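Local coordinates for mandelate racemase / muconate lactonizing enzyme family protein (Agrobacterium tumefaciens, PDB 4DXK), which probably catalyses a lyase or racemase reaction of the enolase superfamily and binds a sodium ion at the carboxylate metal site of its barrel domain, at residues M1-L6 against S85-A90; V9-A12 against L18-L21; V22-G27 against W92-K97; R52-D57 against S395-I400. All blocks are in the same frame, centred on the assembly; numbering follows the deposited sequence.

Contact 1: M1-L6 against S85-A90; sequences MKITKL and SAFDIA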
# COMPACT_ATOMS: atom_id res chain seq x y z
N MET A 1 -13.59 -8.28 -49.48
CA MET A 1 -14.90 -7.64 -49.64
C MET A 1 -14.91 -6.28 -48.95
O MET A 1 -13.98 -5.94 -48.21
CB MET A 1 -16.03 -8.55 -49.18
CG MET A 1 -16.35 -8.51 -47.69
SD MET A 1 -17.43 -9.85 -47.13
CE MET A 1 -16.21 -11.13 -46.82
N LYS A 2 -15.94 -5.50 -49.23
CA LYS A 2 -16.10 -4.16 -48.68
C LYS A 2 -17.52 -3.94 -48.21
O LYS A 2 -18.48 -4.45 -48.81
CB LYS A 2 -15.78 -3.10 -49.74
CG LYS A 2 -14.34 -3.11 -50.23
CD LYS A 2 -14.13 -2.06 -51.32
CE LYS A 2 -12.65 -1.90 -51.65
NZ LYS A 2 -12.42 -0.90 -52.73
N ILE A 3 -17.66 -3.17 -47.14
CA ILE A 3 -18.96 -2.75 -46.64
C ILE A 3 -19.57 -1.77 -47.63
O ILE A 3 -18.92 -0.81 -48.07
CB ILE A 3 -18.82 -2.08 -45.26
CG1 ILE A 3 -18.31 -3.10 -44.24
CG2 ILE A 3 -20.14 -1.46 -44.82
CD1 ILE A 3 -17.89 -2.49 -42.91
N THR A 4 -20.83 -2.01 -48.00
CA THR A 4 -21.51 -1.15 -48.96
C THR A 4 -22.63 -0.33 -48.32
O THR A 4 -22.92 0.78 -48.78
CB THR A 4 -22.13 -1.98 -50.09
OG1 THR A 4 -22.87 -3.05 -49.50
CG2 THR A 4 -21.05 -2.52 -51.02
N LYS A 5 -23.33 -0.90 -47.34
CA LYS A 5 -24.46 -0.21 -46.72
C LYS A 5 -24.55 -0.52 -45.24
O LYS A 5 -24.21 -1.62 -44.81
CB LYS A 5 -25.79 -0.64 -47.36
CG LYS A 5 -25.86 -0.53 -48.86
CD LYS A 5 -27.10 -1.24 -49.40
CE LYS A 5 -28.37 -0.75 -48.71
NZ LYS A 5 -29.60 -1.33 -49.32
N LEU A 6 -25.02 0.45 -44.47
CA LEU A 6 -25.41 0.22 -43.09
C LEU A 6 -26.89 0.43 -42.98
O LEU A 6 -27.42 1.48 -43.37
CB LEU A 6 -24.73 1.19 -42.12
CG LEU A 6 -23.23 1.09 -41.87
CD1 LEU A 6 -22.88 1.88 -40.60
CD2 LEU A 6 -22.77 -0.36 -41.79
N SER A 85 -20.91 -1.58 -30.59
CA SER A 85 -21.02 -2.97 -30.18
C SER A 85 -21.94 -3.76 -31.11
O SER A 85 -21.62 -4.88 -31.50
CB SER A 85 -21.53 -3.06 -28.74
OG SER A 85 -20.68 -2.38 -27.83
N ALA A 86 -23.08 -3.17 -31.46
CA ALA A 86 -23.99 -3.81 -32.42
C ALA A 86 -23.27 -4.02 -33.75
O ALA A 86 -23.37 -5.09 -34.35
CB ALA A 86 -25.22 -2.97 -32.61
N PHE A 87 -22.54 -3.00 -34.19
CA PHE A 87 -21.76 -3.09 -35.42
C PHE A 87 -20.73 -4.22 -35.35
O PHE A 87 -20.59 -5.01 -36.28
CB PHE A 87 -21.10 -1.73 -35.72
CG PHE A 87 -20.20 -1.73 -36.92
CD1 PHE A 87 -20.74 -1.75 -38.20
CD2 PHE A 87 -18.83 -1.71 -36.77
CE1 PHE A 87 -19.91 -1.75 -39.30
CE2 PHE A 87 -17.99 -1.70 -37.88
CZ PHE A 87 -18.54 -1.72 -39.14
N ASP A 88 -20.02 -4.32 -34.22
CA ASP A 88 -19.02 -5.37 -34.04
C ASP A 88 -19.62 -6.77 -34.14
O ASP A 88 -19.05 -7.67 -34.76
CB ASP A 88 -18.31 -5.17 -32.70
CG ASP A 88 -17.21 -6.19 -32.47
OD1 ASP A 88 -16.13 -6.03 -33.06
OD2 ASP A 88 -17.46 -7.15 -31.69
N ILE A 89 -20.78 -6.97 -33.52
CA ILE A 89 -21.46 -8.26 -33.60
C ILE A 89 -21.74 -8.62 -35.07
O ILE A 89 -21.52 -9.75 -35.51
CB ILE A 89 -22.76 -8.28 -32.74
CG1 ILE A 89 -22.41 -8.12 -31.26
CG2 ILE A 89 -23.54 -9.57 -32.97
CD1 ILE A 89 -23.59 -7.76 -30.38
N ALA A 90 -22.20 -7.64 -35.84
CA ALA A 90 -22.47 -7.86 -37.26
C ALA A 90 -21.20 -8.26 -38.01
O ALA A 90 -21.25 -9.10 -38.92
CB ALA A 90 -23.09 -6.62 -37.87
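Strand and helix are nearest at L6 and F87, whose CA atoms lie 9.1 Å apart, so side chains bridge the gap. Three of them do so: the ring of F87 meets the ends of I3 and L6, and the modest 106 Å² buried between the segments is apolar. F87 carries its CG opposite the backbone N (chi1 177°), which swings the ring off the helix and presents CE1 and CZ to the strand. I3 arrives from the other direction: its CD1 lies at the ring edge, near the ring plane, 3.9 Å from F87 CZ. L6 crosses the phenylalanine side chain at about a right angle, and its CD2 comes to 4.0 Å from F87 CE1.

This is the sheet-to-helix interface of the N-terminal domain of the enolase superfamily, in which an antiparallel sheet packs against helices. One irregularity explains how I3 and L6, three residues apart, reach the same ring. T4 and K5 both lie opposite H23 of strand 17-24, a classic beta bulge; the extra residue shifts the alternation of side chains, so that the CB atoms of both I3 and L6 point toward the helix. The ring also touches V22 of strand 17-24 and V53 of helix 38-53, while L6 packs on I49, A50 and V53 of that second helix. Elsewhere on the helix segment D88 OD1 is hydrogen-bonded to S299 OG, and S85 OG to the backbone N of G296, tying the helix to the barrel domain.

Contact 2: V9-A12 against L18-L21; sequences VRVA and LWVL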
# COMPACT_ATOMS: atom_id res chain seq x y z
N VAL A 9 -32.69 -1.15 -38.11
CA VAL A 9 -34.07 -1.63 -38.06
C VAL A 9 -34.59 -1.48 -36.65
O VAL A 9 -33.91 -1.85 -35.68
CB VAL A 9 -34.16 -3.12 -38.47
CG1 VAL A 9 -35.61 -3.59 -38.48
CG2 VAL A 9 -33.52 -3.34 -39.83
N ARG A 10 -35.79 -0.92 -36.53
CA ARG A 10 -36.50 -0.83 -35.26
C ARG A 10 -37.91 -1.36 -35.44
O ARG A 10 -38.45 -1.38 -36.55
CB ARG A 10 -36.56 0.61 -34.75
CG ARG A 10 -35.20 1.15 -34.32
CD ARG A 10 -35.27 2.53 -33.67
NE ARG A 10 -35.63 3.58 -34.62
CZ ARG A 10 -36.82 4.17 -34.68
NH1 ARG A 10 -37.78 3.81 -33.83
NH2 ARG A 10 -37.05 5.11 -35.58
N VAL A 11 -38.52 -1.79 -34.33
CA VAL A 11 -39.91 -2.21 -34.33
C VAL A 11 -40.68 -1.51 -33.21
O VAL A 11 -40.21 -1.42 -32.08
CB VAL A 11 -40.07 -3.75 -34.23
CG1 VAL A 11 -39.47 -4.42 -35.45
CG2 VAL A 11 -39.43 -4.28 -32.96
N ALA A 12 -41.86 -0.99 -33.54
CA ALA A 12 -42.61 -0.18 -32.60
C ALA A 12 -43.06 -0.98 -31.38
O ALA A 12 -43.28 -0.42 -30.31
CB ALA A 12 -43.81 0.47 -33.28
N LEU A 18 -32.61 -2.35 -31.15
CA LEU A 18 -32.08 -1.85 -32.40
C LEU A 18 -31.29 -2.95 -33.08
O LEU A 18 -30.44 -3.58 -32.44
CB LEU A 18 -31.14 -0.65 -32.17
CG LEU A 18 -30.51 -0.08 -33.44
CD1 LEU A 18 -31.58 0.53 -34.33
CD2 LEU A 18 -29.44 0.95 -33.14
N TRP A 19 -31.56 -3.19 -34.36
CA TRP A 19 -30.72 -4.06 -35.17
C TRP A 19 -29.89 -3.24 -36.14
O TRP A 19 -30.35 -2.22 -36.67
CB TRP A 19 -31.54 -5.13 -35.91
CG TRP A 19 -32.19 -6.03 -34.94
CD1 TRP A 19 -31.62 -7.11 -34.33
CD2 TRP A 19 -33.49 -5.88 -34.36
NE1 TRP A 19 -32.51 -7.67 -33.44
CE2 TRP A 19 -33.66 -6.92 -33.43
CE3 TRP A 19 -34.53 -4.96 -34.55
CZ2 TRP A 19 -34.84 -7.08 -32.69
CZ3 TRP A 19 -35.69 -5.12 -33.81
CH2 TRP A 19 -35.84 -6.17 -32.90
N VAL A 20 -28.65 -3.67 -36.33
CA VAL A 20 -27.74 -3.05 -37.28
C VAL A 20 -27.34 -4.13 -38.27
O VAL A 20 -26.83 -5.19 -37.88
CB VAL A 20 -26.49 -2.50 -36.56
CG1 VAL A 20 -25.46 -1.98 -37.57
CG2 VAL A 20 -26.87 -1.42 -35.57
N LEU A 21 -27.57 -3.86 -39.55
CA LEU A 21 -27.24 -4.81 -40.61
C LEU A 21 -26.14 -4.22 -41.47
O LEU A 21 -26.26 -3.10 -41.98
CB LEU A 21 -28.47 -5.17 -41.45
CG LEU A 21 -29.47 -6.11 -40.78
CD1 LEU A 21 -30.34 -5.38 -39.77
CD2 LEU A 21 -30.34 -6.81 -41.82
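W19 lies across from V9 in an antiparallel hydrogen-bonded pair, and its side chain can be followed outward along the neighbouring strand. CB faces V9 CB at 4.2 Å on a shared face of the sheet. With CG beside the backbone N (chi1 -64°), the indole turns its six-membered ring toward strand 3-11: CE3 comes to 3.4 Å from V9 O, which lies at the ring edge near its plane. Further out, CZ3 meets V11 CG2 at 3.9 Å, again at the edge, and CH2 touches the same methyl. On the five-membered ring, NE1 is hydrogen-bonded to E33 of the next strand.

The two strands, 3-11 and 17-24, form the beta hairpin that begins the antiparallel sheet of the N-terminal domain. Between V9 and W19 the pairing is made by two backbone bonds: W19 N to V9 O, 3.0 Å and almost straight at 177°, and V9 N to W19 O, 2.9 Å and more bent at 156°. V9 CG2 also reaches L21 CD1. The alternate residues serve the other face, where L18 CD1 rests against R10 CG at 3.7 Å; beyond this methylene the R10 chain bends at chi3, and its NE forms a salt bridge with E42 of helix 38-53.

Contact 3: V22-G27 against W92-K97; sequences VHTDEG and WDIFGK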
# COMPACT_ATOMS: atom_id res chain seq x y z
N VAL A 22 -25.06 -4.96 -41.62
CA VAL A 22 -23.90 -4.51 -42.37
C VAL A 22 -23.87 -5.26 -43.70
O VAL A 22 -23.65 -6.48 -43.73
CB VAL A 22 -22.60 -4.75 -41.58
CG1 VAL A 22 -21.39 -4.30 -42.39
CG2 VAL A 22 -22.64 -4.01 -40.25
N HIS A 23 -24.15 -4.54 -44.78
CA HIS A 23 -24.19 -5.14 -46.11
C HIS A 23 -22.81 -5.03 -46.76
O HIS A 23 -22.07 -4.07 -46.50
CB HIS A 23 -25.21 -4.43 -46.98
CG HIS A 23 -26.61 -4.51 -46.46
ND1 HIS A 23 -27.58 -5.28 -47.06
CD2 HIS A 23 -27.21 -3.90 -45.41
CE1 HIS A 23 -28.72 -5.15 -46.40
NE2 HIS A 23 -28.52 -4.32 -45.39
N THR A 24 -22.48 -6.00 -47.61
CA THR A 24 -21.19 -6.03 -48.29
C THR A 24 -21.36 -6.22 -49.79
O THR A 24 -22.41 -6.66 -50.27
CB THR A 24 -20.28 -7.17 -47.75
OG1 THR A 24 -20.90 -8.44 -48.01
CG2 THR A 24 -20.04 -7.01 -46.26
N ASP A 25 -20.30 -5.92 -50.53
CA ASP A 25 -20.35 -6.10 -51.97
C ASP A 25 -20.43 -7.57 -52.39
O ASP A 25 -20.79 -7.87 -53.53
CB ASP A 25 -19.22 -5.36 -52.71
CG ASP A 25 -17.83 -5.66 -52.17
OD1 ASP A 25 -17.65 -6.60 -51.37
OD2 ASP A 25 -16.90 -4.94 -52.59
N GLU A 26 -20.13 -8.48 -51.47
CA GLU A 26 -20.23 -9.91 -51.73
C GLU A 26 -21.64 -10.43 -51.43
O GLU A 26 -21.95 -11.60 -51.67
CB GLU A 26 -19.18 -10.65 -50.89
CG GLU A 26 -19.00 -12.13 -51.23
CD GLU A 26 -17.66 -12.67 -50.77
OE1 GLU A 26 -17.59 -13.87 -50.43
OE2 GLU A 26 -16.68 -11.90 -50.76
N GLY A 27 -22.49 -9.56 -50.90
CA GLY A 27 -23.85 -9.95 -50.55
C GLY A 27 -23.99 -10.67 -49.22
O GLY A 27 -25.05 -11.18 -48.87
N TRP A 92 -18.67 -9.97 -36.77
CA TRP A 92 -18.40 -11.37 -36.45
C TRP A 92 -19.33 -12.31 -37.23
O TRP A 92 -18.91 -13.39 -37.66
CB TRP A 92 -18.48 -11.59 -34.93
CG TRP A 92 -17.24 -11.13 -34.23
CD1 TRP A 92 -17.04 -9.92 -33.64
CD2 TRP A 92 -16.02 -11.85 -34.12
NE1 TRP A 92 -15.76 -9.85 -33.14
CE2 TRP A 92 -15.11 -11.02 -33.43
CE3 TRP A 92 -15.60 -13.12 -34.54
CZ2 TRP A 92 -13.81 -11.43 -33.16
CZ3 TRP A 92 -14.30 -13.51 -34.27
CH2 TRP A 92 -13.42 -12.67 -33.57
N ASP A 93 -20.58 -11.90 -37.42
CA ASP A 93 -21.53 -12.65 -38.25
C ASP A 93 -21.02 -12.74 -39.70
O ASP A 93 -21.01 -13.83 -40.28
CB ASP A 93 -22.89 -11.96 -38.16
CG ASP A 93 -24.03 -12.80 -38.72
OD1 ASP A 93 -24.02 -14.05 -38.59
OD2 ASP A 93 -24.95 -12.17 -39.28
N ILE A 94 -20.57 -11.63 -40.27
CA ILE A 94 -19.98 -11.65 -41.62
C ILE A 94 -18.78 -12.58 -41.69
O ILE A 94 -18.66 -13.37 -42.62
CB ILE A 94 -19.56 -10.23 -42.06
CG1 ILE A 94 -20.78 -9.39 -42.39
CG2 ILE A 94 -18.61 -10.27 -43.26
CD1 ILE A 94 -20.51 -7.91 -42.44
N PHE A 95 -17.88 -12.49 -40.71
CA PHE A 95 -16.66 -13.30 -40.69
C PHE A 95 -17.04 -14.79 -40.66
O PHE A 95 -16.48 -15.60 -41.40
CB PHE A 95 -15.83 -12.85 -39.48
CG PHE A 95 -14.46 -13.49 -39.34
CD1 PHE A 95 -13.83 -14.14 -40.39
CD2 PHE A 95 -13.81 -13.40 -38.12
CE1 PHE A 95 -12.57 -14.71 -40.20
CE2 PHE A 95 -12.55 -13.97 -37.93
CZ PHE A 95 -11.94 -14.61 -38.98
N GLY A 96 -18.03 -15.15 -39.84
CA GLY A 96 -18.51 -16.52 -39.80
C GLY A 96 -19.09 -16.99 -41.12
O GLY A 96 -18.78 -18.08 -41.61
N LYS A 97 -19.93 -16.16 -41.72
CA LYS A 97 -20.49 -16.51 -43.02
C LYS A 97 -19.41 -16.64 -44.09
O LYS A 97 -19.49 -17.54 -44.94
CB LYS A 97 -21.56 -15.51 -43.44
CG LYS A 97 -22.78 -15.56 -42.57
CD LYS A 97 -23.80 -14.54 -43.04
CE LYS A 97 -24.95 -14.44 -42.06
NZ LYS A 97 -26.01 -13.53 -42.54
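The end of strand 17-24, with the type I turn that leads toward strand 30-35, is backed by the long helix 79-99 of the enolase-type N-terminal domain, and on the helix side a single side chain, I94, makes the contact. Its CG1 stands beside the backbone N and chi2 is extended at 163°, so CD1 is the atom delivered to the strand. V22 crosses the isoleucine at about a right angle and offers it CG1 at 3.7 Å from I94 CD1; the carbonyl V22 O is equally near that methyl. T24, two residues on and on the same face, meets it tip to tip, T24 CG2 to I94 CD1 at 4.0 Å.

Placing the methyl of T24 there leaves its OG1 in the position between the backbone N and carbonyl carbon, where it is hydrogen-bonded to I28 O. The helix is also held to the far side of this turn and the start of strand 30-35: D93 OD2 is bonded to L31 N and K97 NZ to T29 O, and between these two side chains runs a long salt bridge, K97 NZ to D93 OD2 at 3.7 Å. The turn itself closes through G27 N to T24 O at 3.0 Å, and G27 has a positive phi of 81°.

Contact 4: R52-D57 against S395-I400; sequences RVIGRD and SDAASI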
# COMPACT_ATOMS: atom_id res chain seq x y z
N ARG A 52 -17.39 6.36 -41.52
CA ARG A 52 -16.10 5.75 -41.22
C ARG A 52 -15.94 4.33 -41.74
O ARG A 52 -14.82 3.82 -41.81
CB ARG A 52 -15.86 5.76 -39.71
CG ARG A 52 -15.56 7.14 -39.19
CD ARG A 52 -15.57 7.20 -37.68
NE ARG A 52 -15.15 8.52 -37.21
CZ ARG A 52 -15.91 9.61 -37.24
NH1 ARG A 52 -17.15 9.55 -37.71
NH2 ARG A 52 -15.43 10.77 -36.80
N VAL A 53 -17.04 3.66 -42.09
CA VAL A 53 -16.93 2.25 -42.44
C VAL A 53 -17.39 1.86 -43.85
O VAL A 53 -17.03 0.80 -44.33
CB VAL A 53 -17.63 1.33 -41.41
CG1 VAL A 53 -17.14 1.64 -40.00
CG2 VAL A 53 -19.14 1.45 -41.51
N ILE A 54 -18.20 2.69 -44.51
CA ILE A 54 -18.57 2.39 -45.89
C ILE A 54 -17.30 2.35 -46.72
O ILE A 54 -16.48 3.28 -46.66
CB ILE A 54 -19.54 3.42 -46.49
CG1 ILE A 54 -20.85 3.46 -45.69
CG2 ILE A 54 -19.81 3.13 -47.97
CD1 ILE A 54 -21.62 2.18 -45.73
N GLY A 55 -17.12 1.27 -47.48
CA GLY A 55 -15.94 1.10 -48.31
C GLY A 55 -14.83 0.32 -47.63
O GLY A 55 -13.85 -0.04 -48.28
N ARG A 56 -14.97 0.05 -46.33
CA ARG A 56 -13.93 -0.64 -45.57
C ARG A 56 -14.08 -2.16 -45.62
O ARG A 56 -15.19 -2.69 -45.81
CB ARG A 56 -13.95 -0.18 -44.11
CG ARG A 56 -13.58 1.28 -43.91
CD ARG A 56 -12.07 1.47 -43.95
NE ARG A 56 -11.43 0.62 -42.94
CZ ARG A 56 -11.11 1.00 -41.71
NH1 ARG A 56 -11.33 2.24 -41.29
NH2 ARG A 56 -10.56 0.12 -40.87
N ASP A 57 -12.97 -2.86 -45.39
CA ASP A 57 -12.95 -4.32 -45.35
C ASP A 57 -13.49 -4.77 -43.98
O ASP A 57 -12.87 -4.49 -42.95
CB ASP A 57 -11.50 -4.77 -45.54
CG ASP A 57 -11.33 -6.27 -45.57
OD1 ASP A 57 -12.26 -7.01 -45.19
OD2 ASP A 57 -10.23 -6.70 -45.97
N SER A 395 -27.61 3.91 -44.79
CA SER A 395 -26.51 4.75 -45.26
C SER A 395 -25.73 3.98 -46.32
O SER A 395 -25.52 2.77 -46.19
CB SER A 395 -25.54 5.08 -44.13
OG SER A 395 -26.08 6.00 -43.21
N ASP A 396 -25.28 4.69 -47.35
CA ASP A 396 -24.40 4.11 -48.35
C ASP A 396 -23.43 5.17 -48.85
O ASP A 396 -23.35 6.26 -48.28
CB ASP A 396 -25.20 3.48 -49.51
CG ASP A 396 -26.15 4.46 -50.19
OD1 ASP A 396 -25.97 5.69 -50.06
OD2 ASP A 396 -27.07 3.98 -50.87
N ALA A 397 -22.69 4.86 -49.91
CA ALA A 397 -21.66 5.76 -50.40
C ALA A 397 -22.23 7.13 -50.79
O ALA A 397 -21.59 8.16 -50.61
CB ALA A 397 -20.92 5.14 -51.58
N ALA A 398 -23.46 7.12 -51.29
CA ALA A 398 -24.10 8.35 -51.75
C ALA A 398 -24.64 9.24 -50.62
O ALA A 398 -24.80 10.45 -50.81
CB ALA A 398 -25.21 8.03 -52.74
N SER A 399 -24.91 8.66 -49.46
CA SER A 399 -25.53 9.42 -48.38
C SER A 399 -24.54 9.97 -47.34
O SER A 399 -24.88 10.89 -46.59
CB SER A 399 -26.60 8.58 -47.67
OG SER A 399 -26.00 7.53 -46.92
N ILE A 400 -23.34 9.41 -47.29
CA ILE A 400 -22.38 9.81 -46.26
C ILE A 400 -21.66 11.11 -46.59
O ILE A 400 -21.76 11.62 -47.71
CB ILE A 400 -21.34 8.71 -45.96
CG1 ILE A 400 -20.56 8.33 -47.23
CG2 ILE A 400 -22.02 7.50 -45.35
CD1 ILE A 400 -19.40 7.39 -46.97
OXT ILE A 400 -20.99 11.68 -45.73
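Over one face of the D396-A397 peptide group lies the methyl CG2 of I54, almost directly above A397 N at 3.9 Å; the opposite face carries the carboxylate oxygen OD1 of D396 itself. The contact joins the end of helix 38-53 to the last strand, 390-396, which brings the C-terminus back to the edge of the antiparallel sheet of the N-terminal domain.

I54 is the first residue to leave the helix, in a type II turn from V53 to R56 that is closed by R56 N to V53 O and has positive phi at G55. Its atoms divide the work. A chi1 of -61° puts CG1 beside the backbone N and leaves CG2 anti to it; CG2 takes the peptide, CD1 reaches S395 O at 4.0 Å, and CB is met by I400 CD1, also at 4.0 Å, so the terminal residue packs here at the protein surface. S395 OG is hydrogen-bonded to H46 of the same helix.

Residues 397-399 take helical backbone angles without the regular helical bonds, and D396 and S399 hold each other reciprocally across this short turn. One half is weak, S399 N to D396 OD1 at 3.2 Å; the other is firmer, D396 N to S399 OG at 3.0 Å with an angle of 160°.

In the fold
All four contacts attach to one antiparallel sheet, ordered 30-35, 17-24, 3-11, 390-396. Contact 2 pairs its central strands; contacts 1 and 3, with centres about 7 Å apart, share helix 79-99 and are tied by probable backbone hydrogen bonds of K2 with D25 and T4 with H23. Contact 4 lies about 10 Å from contact 1, measured between centres, joined to it by probable backbone hydrogen bonds of I3 with G55 and L6 with S395, and about 19 Å from contact 2. Along the chain, contact 2 nests inside contact 1, which alternates with contacts 3 and 4. Contact 4 spans over 330 residues, including the barrel with its sodium-binding E216, E242 and E268, so both termini finish in the N-terminal domain.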